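Local coordinates for receptor-like protein kinase ANXUR1 (Arabidopsis thaliana, PDB 6FIG), which is a malectin-like receptor kinase of plant reproduction that probably senses extracellular signals through its ectodomain and phosphorylates proteins on serine or threonine, at residues Tyr79-Tyr85 with Ala151-Gly155; Arg190-Gly194 with Leu364-Glu368; Asp214-Ser220 with Asn267-Phe272. All coordinates share one frame; numbering follows the deposited sequence.

Contact 1. Residues Tyr79-Tyr85 with Ala151-Gly155. With CA (calcium ion), chain I.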
# COMPACT_ATOMS: atom_id res chain seq x y z
N TYR A 79 -17.23 -7.87 6.36
CA TYR A 79 -16.81 -8.44 7.65
C TYR A 79 -18.01 -8.51 8.58
O TYR A 79 -18.71 -7.51 8.77
CB TYR A 79 -15.75 -7.55 8.32
CG TYR A 79 -14.40 -7.50 7.61
CD1 TYR A 79 -14.25 -6.89 6.37
CD2 TYR A 79 -13.27 -8.07 8.20
CE1 TYR A 79 -13.02 -6.86 5.72
CE2 TYR A 79 -12.03 -8.03 7.57
CZ TYR A 79 -11.90 -7.42 6.34
OH TYR A 79 -10.65 -7.40 5.75
N PHE A 80 -18.22 -9.68 9.17
CA PHE A 80 -19.33 -9.91 10.08
C PHE A 80 -18.87 -10.56 11.38
O PHE A 80 -18.10 -11.52 11.36
CB PHE A 80 -20.34 -10.84 9.42
CG PHE A 80 -20.90 -10.32 8.13
CD1 PHE A 80 -21.85 -9.32 8.13
CD2 PHE A 80 -20.48 -10.85 6.90
CE1 PHE A 80 -22.37 -8.85 6.93
CE2 PHE A 80 -21.01 -10.39 5.71
CZ PHE A 80 -21.96 -9.39 5.72
N TYR A 81 -19.37 -10.04 12.49
CA TYR A 81 -19.13 -10.59 13.82
C TYR A 81 -20.50 -10.73 14.52
O TYR A 81 -20.97 -9.77 15.12
CB TYR A 81 -18.21 -9.67 14.61
CG TYR A 81 -17.96 -10.12 16.03
CD1 TYR A 81 -17.40 -11.37 16.28
CD2 TYR A 81 -18.28 -9.31 17.12
CE1 TYR A 81 -17.17 -11.80 17.59
CE2 TYR A 81 -18.05 -9.73 18.43
CZ TYR A 81 -17.50 -10.98 18.65
OH TYR A 81 -17.28 -11.38 19.96
N PRO A 82 -21.15 -11.91 14.41
CA PRO A 82 -22.45 -12.05 15.07
C PRO A 82 -22.32 -11.96 16.59
O PRO A 82 -21.48 -12.63 17.18
CB PRO A 82 -22.95 -13.43 14.62
CG PRO A 82 -21.77 -14.14 14.09
CD PRO A 82 -20.78 -13.11 13.64
N SER A 83 -23.15 -11.10 17.18
CA SER A 83 -23.18 -10.88 18.63
C SER A 83 -24.47 -10.14 18.96
O SER A 83 -25.27 -9.87 18.06
CB SER A 83 -21.98 -10.04 19.08
OG SER A 83 -21.91 -9.92 20.49
N THR A 84 -24.67 -9.81 20.22
CA THR A 84 -25.84 -9.02 20.61
C THR A 84 -25.51 -7.55 20.40
O THR A 84 -24.57 -7.03 20.99
CB THR A 84 -26.28 -9.32 22.05
OG1 THR A 84 -26.56 -10.71 22.17
CG2 THR A 84 -27.54 -8.53 22.42
N TYR A 85 -26.28 -6.91 19.52
CA TYR A 85 -26.16 -5.49 19.24
C TYR A 85 -27.48 -4.83 19.62
O TYR A 85 -28.54 -5.30 19.18
CB TYR A 85 -25.91 -5.28 17.77
CG TYR A 85 -24.59 -5.84 17.29
CD1 TYR A 85 -23.39 -5.21 17.61
CD2 TYR A 85 -24.55 -6.96 16.49
CE1 TYR A 85 -22.18 -5.70 17.17
CE2 TYR A 85 -23.34 -7.47 16.02
CZ TYR A 85 -22.16 -6.83 16.37
OH TYR A 85 -20.96 -7.33 15.89
N ALA A 151 -30.44 -6.40 9.39
CA ALA A 151 -29.13 -6.59 8.76
C ALA A 151 -28.08 -5.91 9.61
O ALA A 151 -28.38 -5.00 10.39
CB ALA A 151 -29.14 -6.05 7.35
N PHE A 152 -26.84 -6.35 9.47
CA PHE A 152 -25.74 -5.70 10.16
C PHE A 152 -24.49 -5.87 9.34
O PHE A 152 -24.42 -6.75 8.46
CB PHE A 152 -25.55 -6.23 11.60
CG PHE A 152 -24.95 -7.59 11.68
CD1 PHE A 152 -25.71 -8.72 11.39
CD2 PHE A 152 -23.62 -7.77 12.03
CE1 PHE A 152 -25.16 -9.99 11.45
CE2 PHE A 152 -23.06 -9.03 12.09
CZ PHE A 152 -23.82 -10.15 11.80
N ILE A 153 -23.51 -5.03 9.63
CA ILE A 153 -22.21 -5.08 8.95
C ILE A 153 -21.18 -4.52 9.91
O ILE A 153 -21.43 -3.52 10.59
CB ILE A 153 -22.26 -4.29 7.61
CG1 ILE A 153 -20.93 -4.35 6.84
CG2 ILE A 153 -22.70 -2.83 7.83
CD1 ILE A 153 -20.60 -5.72 6.27
N ASN A 154 -20.01 -5.16 9.99
CA ASN A 154 -18.92 -4.66 10.84
C ASN A 154 -17.83 -3.94 10.08
O ASN A 154 -17.23 -2.98 10.58
CB ASN A 154 -18.32 -5.80 11.64
CG ASN A 154 -19.34 -6.47 12.52
OD1 ASN A 154 -20.01 -7.40 12.08
ND2 ASN A 154 -19.48 -5.99 13.75
N GLY A 155 -17.59 -4.37 8.84
CA GLY A 155 -16.56 -3.77 8.02
C GLY A 155 -16.80 -3.98 6.55
O GLY A 155 -17.37 -4.99 6.13
CA CA I . -16.90 -2.01 12.77

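Contact 2. Residues Arg190-Gly194 with Leu364-Glu368. With CA (calcium ion), chain H.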
# COMPACT_ATOMS: atom_id res chain seq x y z
N ARG A 190 -8.43 -19.84 0.05
CA ARG A 190 -7.16 -19.32 -0.42
C ARG A 190 -6.08 -19.84 0.49
O ARG A 190 -6.04 -19.49 1.68
CB ARG A 190 -7.13 -17.79 -0.39
CG ARG A 190 -5.81 -17.21 -0.84
CD ARG A 190 -5.87 -15.72 -1.06
NE ARG A 190 -6.67 -15.32 -2.21
CZ ARG A 190 -7.82 -14.63 -2.18
NH1 ARG A 190 -8.42 -14.34 -1.03
NH2 ARG A 190 -8.37 -14.26 -3.32
N LEU A 191 -5.23 -20.73 -0.05
CA LEU A 191 -4.31 -21.50 0.76
C LEU A 191 -2.86 -21.37 0.34
O LEU A 191 -2.55 -21.41 -0.86
CB LEU A 191 -4.65 -23.00 0.72
CG LEU A 191 -6.09 -23.38 1.04
CD1 LEU A 191 -6.25 -24.88 0.92
CD2 LEU A 191 -6.53 -22.89 2.42
N ASN A 192 -1.99 -21.22 1.33
CA ASN A 192 -0.56 -21.44 1.15
C ASN A 192 -0.31 -22.91 1.44
O ASN A 192 -0.26 -23.32 2.60
CB ASN A 192 0.25 -20.57 2.11
CG ASN A 192 1.74 -20.70 1.90
OD1 ASN A 192 2.16 -21.30 0.90
ND2 ASN A 192 2.53 -20.17 2.83
N VAL A 193 -0.17 -23.69 0.37
CA VAL A 193 -0.00 -25.15 0.49
C VAL A 193 1.41 -25.46 1.01
O VAL A 193 2.42 -25.03 0.43
CB VAL A 193 -0.35 -25.87 -0.82
CG1 VAL A 193 -0.09 -27.36 -0.69
CG2 VAL A 193 -1.82 -25.64 -1.16
N GLY A 194 1.45 -26.17 2.13
CA GLY A 194 2.70 -26.56 2.76
C GLY A 194 3.40 -25.48 3.55
O GLY A 194 4.51 -25.71 4.04
N LEU A 364 2.31 -29.31 -4.75
CA LEU A 364 1.46 -28.17 -4.96
C LEU A 364 1.94 -27.06 -4.01
O LEU A 364 2.29 -27.35 -2.85
CB LEU A 364 0.01 -28.54 -4.66
CG LEU A 364 -1.05 -27.42 -4.85
CD1 LEU A 364 -1.15 -27.00 -6.30
CD2 LEU A 364 -2.39 -27.92 -4.34
N ASN A 365 1.95 -25.81 -4.49
CA ASN A 365 2.46 -24.68 -3.67
C ASN A 365 1.37 -23.76 -3.11
O ASN A 365 1.56 -23.15 -2.07
CB ASN A 365 3.45 -23.84 -4.46
CG ASN A 365 4.64 -24.65 -4.99
OD1 ASN A 365 4.44 -25.55 -5.82
ND2 ASN A 365 5.87 -24.29 -4.58
N GLY A 366 0.25 -23.68 -3.80
CA GLY A 366 -0.84 -22.80 -3.38
C GLY A 366 -2.13 -23.23 -4.03
O GLY A 366 -2.12 -23.94 -5.05
N LEU A 367 -3.25 -22.77 -3.47
CA LEU A 367 -4.55 -23.13 -4.01
C LEU A 367 -5.58 -22.06 -3.71
O LEU A 367 -5.74 -21.69 -2.57
CB LEU A 367 -5.03 -24.45 -3.41
CG LEU A 367 -6.38 -25.00 -3.87
CD1 LEU A 367 -6.45 -25.26 -5.38
CD2 LEU A 367 -6.68 -26.27 -3.10
N GLU A 368 -6.29 -21.65 -4.74
CA GLU A 368 -7.45 -20.77 -4.55
C GLU A 368 -8.65 -21.41 -5.20
O GLU A 368 -8.54 -22.05 -6.26
CB GLU A 368 -7.19 -19.42 -5.16
CG GLU A 368 -6.05 -18.68 -4.51
CD GLU A 368 -5.69 -17.44 -5.27
OE1 GLU A 368 -5.03 -17.54 -6.32
OE2 GLU A 368 -6.12 -16.30 -4.88
CA CA H . 3.24 -22.83 -0.46
O HOH W 1 -6.56 -13.84 -5.75

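Contact 3. Residues Asp214-Ser220 with Asn267-Phe272. With NAG (2-acetamido-2-deoxy-beta-D-glucopyranose), chain D.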
# COMPACT_ATOMS: atom_id res chain seq x y z
N ASP A 214 -2.83 -25.03 4.54
CA ASP A 214 -3.76 -26.00 3.93
C ASP A 214 -4.08 -27.23 4.77
O ASP A 214 -4.98 -27.97 4.42
CB ASP A 214 -3.25 -26.44 2.57
CG ASP A 214 -2.03 -27.32 2.66
OD1 ASP A 214 -1.08 -26.92 3.38
OD2 ASP A 214 -2.04 -28.41 2.05
N ALA A 215 -3.34 -27.46 5.85
CA ALA A 215 -3.46 -28.71 6.62
C ALA A 215 -4.88 -29.08 7.04
O ALA A 215 -5.25 -30.25 6.98
CB ALA A 215 -2.54 -28.68 7.83
N PRO A 216 -5.70 -28.08 7.44
CA PRO A 216 -7.07 -28.41 7.85
C PRO A 216 -7.96 -29.02 6.77
O PRO A 216 -8.97 -29.66 7.11
CB PRO A 216 -7.63 -27.05 8.29
CG PRO A 216 -6.42 -26.31 8.75
CD PRO A 216 -5.38 -26.68 7.75
N TYR A 217 -7.56 -28.87 5.51
CA TYR A 217 -8.35 -29.33 4.38
C TYR A 217 -7.89 -30.68 3.82
O TYR A 217 -8.49 -31.18 2.87
CB TYR A 217 -8.31 -28.25 3.30
CG TYR A 217 -8.90 -26.97 3.82
CD1 TYR A 217 -10.28 -26.81 3.90
CD2 TYR A 217 -8.08 -25.95 4.31
CE1 TYR A 217 -10.84 -25.64 4.39
CE2 TYR A 217 -8.64 -24.78 4.82
CZ TYR A 217 -10.01 -24.64 4.85
OH TYR A 217 -10.57 -23.47 5.36
N ILE A 218 -6.86 -31.28 4.42
CA ILE A 218 -6.34 -32.56 3.92
C ILE A 218 -7.16 -33.68 4.50
O ILE A 218 -7.29 -33.78 5.73
CB ILE A 218 -4.86 -32.77 4.26
CG1 ILE A 218 -4.02 -31.73 3.55
CG2 ILE A 218 -4.39 -34.18 3.87
CD1 ILE A 218 -2.71 -31.46 4.22
N PHE A 219 -7.68 -34.53 3.62
CA PHE A 219 -8.48 -35.69 4.04
C PHE A 219 -7.91 -37.04 3.66
O PHE A 219 -8.51 -38.04 4.01
CB PHE A 219 -9.92 -35.55 3.53
CG PHE A 219 -10.73 -34.60 4.37
CD1 PHE A 219 -11.64 -35.07 5.31
CD2 PHE A 219 -10.53 -33.23 4.26
CE1 PHE A 219 -12.37 -34.18 6.10
CE2 PHE A 219 -11.24 -32.34 5.05
CZ PHE A 219 -12.16 -32.81 5.97
N SER A 220 -6.76 -37.07 2.99
CA SER A 220 -6.04 -38.33 2.84
C SER A 220 -5.43 -38.69 4.21
O SER A 220 -5.21 -37.81 5.05
CB SER A 220 -4.99 -38.25 1.73
OG SER A 220 -4.29 -37.03 1.71
N ASN A 267 -3.32 -41.09 -2.93
CA ASN A 267 -3.54 -39.73 -3.39
C ASN A 267 -3.30 -38.80 -2.21
O ASN A 267 -3.66 -39.11 -1.06
CB ASN A 267 -4.99 -39.54 -3.83
CG ASN A 267 -5.26 -39.93 -5.27
OD1 ASN A 267 -4.68 -39.36 -6.22
ND2 ASN A 267 -6.18 -40.87 -5.45
N LEU A 268 -2.71 -37.65 -2.49
CA LEU A 268 -2.79 -36.50 -1.60
C LEU A 268 -4.15 -35.87 -1.91
O LEU A 268 -4.45 -35.59 -3.06
CB LEU A 268 -1.64 -35.58 -1.88
CG LEU A 268 -1.19 -34.48 -0.95
CD1 LEU A 268 -0.97 -35.01 0.46
CD2 LEU A 268 0.10 -33.90 -1.52
N THR A 269 -4.99 -35.70 -0.88
CA THR A 269 -6.39 -35.33 -1.08
C THR A 269 -6.79 -34.16 -0.19
O THR A 269 -6.61 -34.22 1.02
CB THR A 269 -7.30 -36.52 -0.76
OG1 THR A 269 -6.96 -37.64 -1.61
CG2 THR A 269 -8.80 -36.18 -0.96
N TRP A 270 -7.31 -33.12 -0.83
CA TRP A 270 -7.93 -31.97 -0.13
C TRP A 270 -9.43 -32.01 -0.37
O TRP A 270 -9.88 -32.38 -1.45
CB TRP A 270 -7.38 -30.65 -0.65
CG TRP A 270 -5.93 -30.36 -0.44
CD1 TRP A 270 -5.38 -29.61 0.56
CD2 TRP A 270 -4.83 -30.79 -1.26
NE1 TRP A 270 -4.01 -29.53 0.41
CE2 TRP A 270 -3.65 -30.25 -0.70
CE3 TRP A 270 -4.73 -31.58 -2.42
CZ2 TRP A 270 -2.40 -30.46 -1.26
CZ3 TRP A 270 -3.49 -31.77 -2.98
CH2 TRP A 270 -2.34 -31.22 -2.39
N MET A 271 -10.21 -31.61 0.64
CA MET A 271 -11.67 -31.54 0.49
C MET A 271 -12.18 -30.20 1.04
O MET A 271 -11.73 -29.74 2.08
CB MET A 271 -12.35 -32.69 1.21
CG MET A 271 -13.81 -32.88 0.83
SD MET A 271 -14.61 -34.30 1.61
CE MET A 271 -13.38 -35.57 1.31
N PHE A 272 -13.17 -29.65 0.32
CA PHE A 272 -13.73 -28.33 0.60
C PHE A 272 -15.25 -28.37 0.56
O PHE A 272 -15.82 -28.98 -0.35
CB PHE A 272 -13.24 -27.35 -0.45
CG PHE A 272 -11.76 -27.24 -0.49
CD1 PHE A 272 -11.10 -26.43 0.42
CD2 PHE A 272 -11.02 -28.01 -1.39
CE1 PHE A 272 -9.73 -26.35 0.42
CE2 PHE A 272 -9.64 -27.95 -1.39
CZ PHE A 272 -8.99 -27.11 -0.48
C1 NAG D . -6.63 -41.31 -6.74
C2 NAG D . -6.71 -42.81 -6.88
C3 NAG D . -7.48 -43.21 -8.14
C4 NAG D . -8.78 -42.43 -8.28
C5 NAG D . -8.49 -40.94 -8.19
C6 NAG D . -9.68 -40.02 -8.40
C7 NAG D . -4.75 -43.99 -5.97
C8 NAG D . -3.32 -44.37 -6.24
N2 NAG D . -5.33 -43.28 -6.94
O3 NAG D . -7.77 -44.61 -8.08
O4 NAG D . -9.35 -42.70 -9.56
O5 NAG D . -7.93 -40.73 -6.90
O6 NAG D . -10.59 -40.10 -7.30
O7 NAG D . -5.33 -44.33 -4.94

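Contact 1. Residues Tyr79-Tyr85 with Ala151-Gly155
Asn-154 reaches across to the chain that leaves strand 73-80 with three atoms: CB meets Tyr-79 O, OD1 meets Tyr-81 N and ND2 meets Tyr-85 OH. Its CB lies 3.4 Å from Tyr-79 O. CG stands anti to the carbonyl carbon (chi1 -59°), which carries the amide towards Tyr-81 and Tyr-85. OD1 accepts from Tyr-81 N at 2.7 Å, with the donor well above the carbonyl plane. ND2 donates to Tyr-85 OH at 2.9 Å, nearly in the amide plane and fairly straight (161°). Tyr-85 OH in turn donates to Tyr-81 O over 2.6 Å. One amide thus ties together both ends of the loop from Tyr-81 to Tyr-85.

The backbone beside it forms a classic beta bulge, with Asn-154 and Gly-155 both opposite Tyr-79. Tyr-79 O takes Asn-154 N, and Gly-155 N more weakly, while Tyr-79 N donates to Gly-155 O.

Next along the strand, Phe-80 turns its edge to one face of Phe-152, with the planes 73° apart. Phe-80 CE1 also lies 3.7 Å from Ile-153 CD1. The Tyr-85 ring meets Phe-152 obliquely, which completes an aromatic cluster.

Asn-154 O binds a calcium ion at 2.4 Å, together with Ser-7, Cys-8, Pro-51 and Thr-54. One residue binds the metal through its backbone oxygen and holds the loop through its amide, so hydrogen bonds tie the loop to a metal-binding residue.

Contact 2. Residues Arg190-Gly194 with Leu364-Glu368
The guanidinium of Arg-190 meets Glu-368 OE2 at its edge, close to its own plane. The two side chains run side by side and point the same way, but their flat ends are turned 57° apart. Arg-190 NE donates to Glu-368 OE2 at 2.9 Å and 165°. It comes from the anti side of that oxygen, 21° out of the carboxylate plane. Arg-190 NH2 adds a weak bond to the same oxygen. A water links the pair again: it accepts from Arg-190 NH2 and donates to Glu-368 OE2 at 2.6 Å. Beyond the pair, Arg-190 NH1 forms a salt bridge with Glu-125, and Glu-368 OE1 is hydrogen-bonded to His-285. This network probably favours a charged carboxylate.

The strands pair antiparallel within the malectin-like domain. Leu-191 and Leu-367 form a hydrogen-bonded pair, with Leu-191 N 2.7 Å from Leu-367 O and Leu-367 N 3.0 Å from Leu-191 O. Their side chains share one face, where both also touch Phe-272. Beyond the paired residues, Val-193 CG2 packs on Leu-364 CD2 at 4.0 Å. With CG1 anti to the backbone N, Val-193 CG1 comes to 3.2 Å from Leu-364 O. Asn-365 and Gly-366 both face His-285, which makes a classic beta bulge.

Past the paired part the two segments close on a calcium ion. Asn-192 gives OD1 at 2.3 Å. Val-193 and Asn-365 give their backbone oxygens, and these lie close together because the metal holds both. Ile-249 and Thr-252 complete the site.

Contact 3. Residues Asp214-Ser220 with Asn267-Phe272
Trp-270 and Asp-214 meet at the indole edge. Trp-270 NE1 donates to Asp-214 OD2 at 2.8 Å and 169°, and the oxygen lies almost in the ring plane. OD2 uses its anti lone pair, and the carboxylate is turned 39° from the indole. Asp-214 CG sits between the backbone N and the carbonyl carbon, and this rotation brings OD2 to the indole N-H. Ile-218 runs alongside Trp-270, pointing the same way, with CG1 3.9 Å from Trp-270 CD1.

Tyr-217 and Phe-272 lie nearly parallel, 25° apart, but are slid so far that they barely overlap. Tyr-217 CD1 comes to 3.6 Å from Phe-272 CE1. Phe-219 crosses Met-271 at about a right angle. Met-271 CB touches Phe-219 CD2, while SD stands above the ring face, 4.8 Å from its centroid, in a distant Met-aromatic contact.

The backbone of the loop pairs with strand 268-273, an outermost strand of its four-stranded antiparallel sheet. Met-271 N donates to Tyr-217 O at 2.8 Å, and Phe-219 N to Thr-269 O. Ser-220 OG accepts from Thr-269 N at 3.0 Å and is also hydrogen-bonded to Gly-222 O; Ser-220 N adds a weak bond to Thr-269 O. Two residues before Thr-269, Asn-267 carries an N-linked glycan through ND2.

Asp-214 OD2 also forms a salt bridge with Arg-254. The carboxylate therefore holds the indole while its charge is balanced by arginine, which probably favours the ionised form and fixes the loop against the sheet edge.

How the contacts relate
Along the chain contact 1 closes first, and contact 3 is nested inside the loop closed by contact 2. Contacts 1 and 2 lie on opposite sides of the chain's centre, their own centres about 29 Å apart. Strand 122-128 pairs with both strand 73-80 and strand 185-192. Each contact pairs strand ends beside a classic bulge whose first residue, an asparagine, gives its carbonyl oxygen to a calcium ion, consistent with two tandem malectin-like units of similar build. Contacts 2 and 3 are neighbours, about 11 Å between centres, and they touch. Gly-194 N probably bonds to Asp-214 OD1, and Leu-191 packs on Tyr-217. The loop 214-220 thus joins a calcium site to strand 268-273 and its glycan-bearing end.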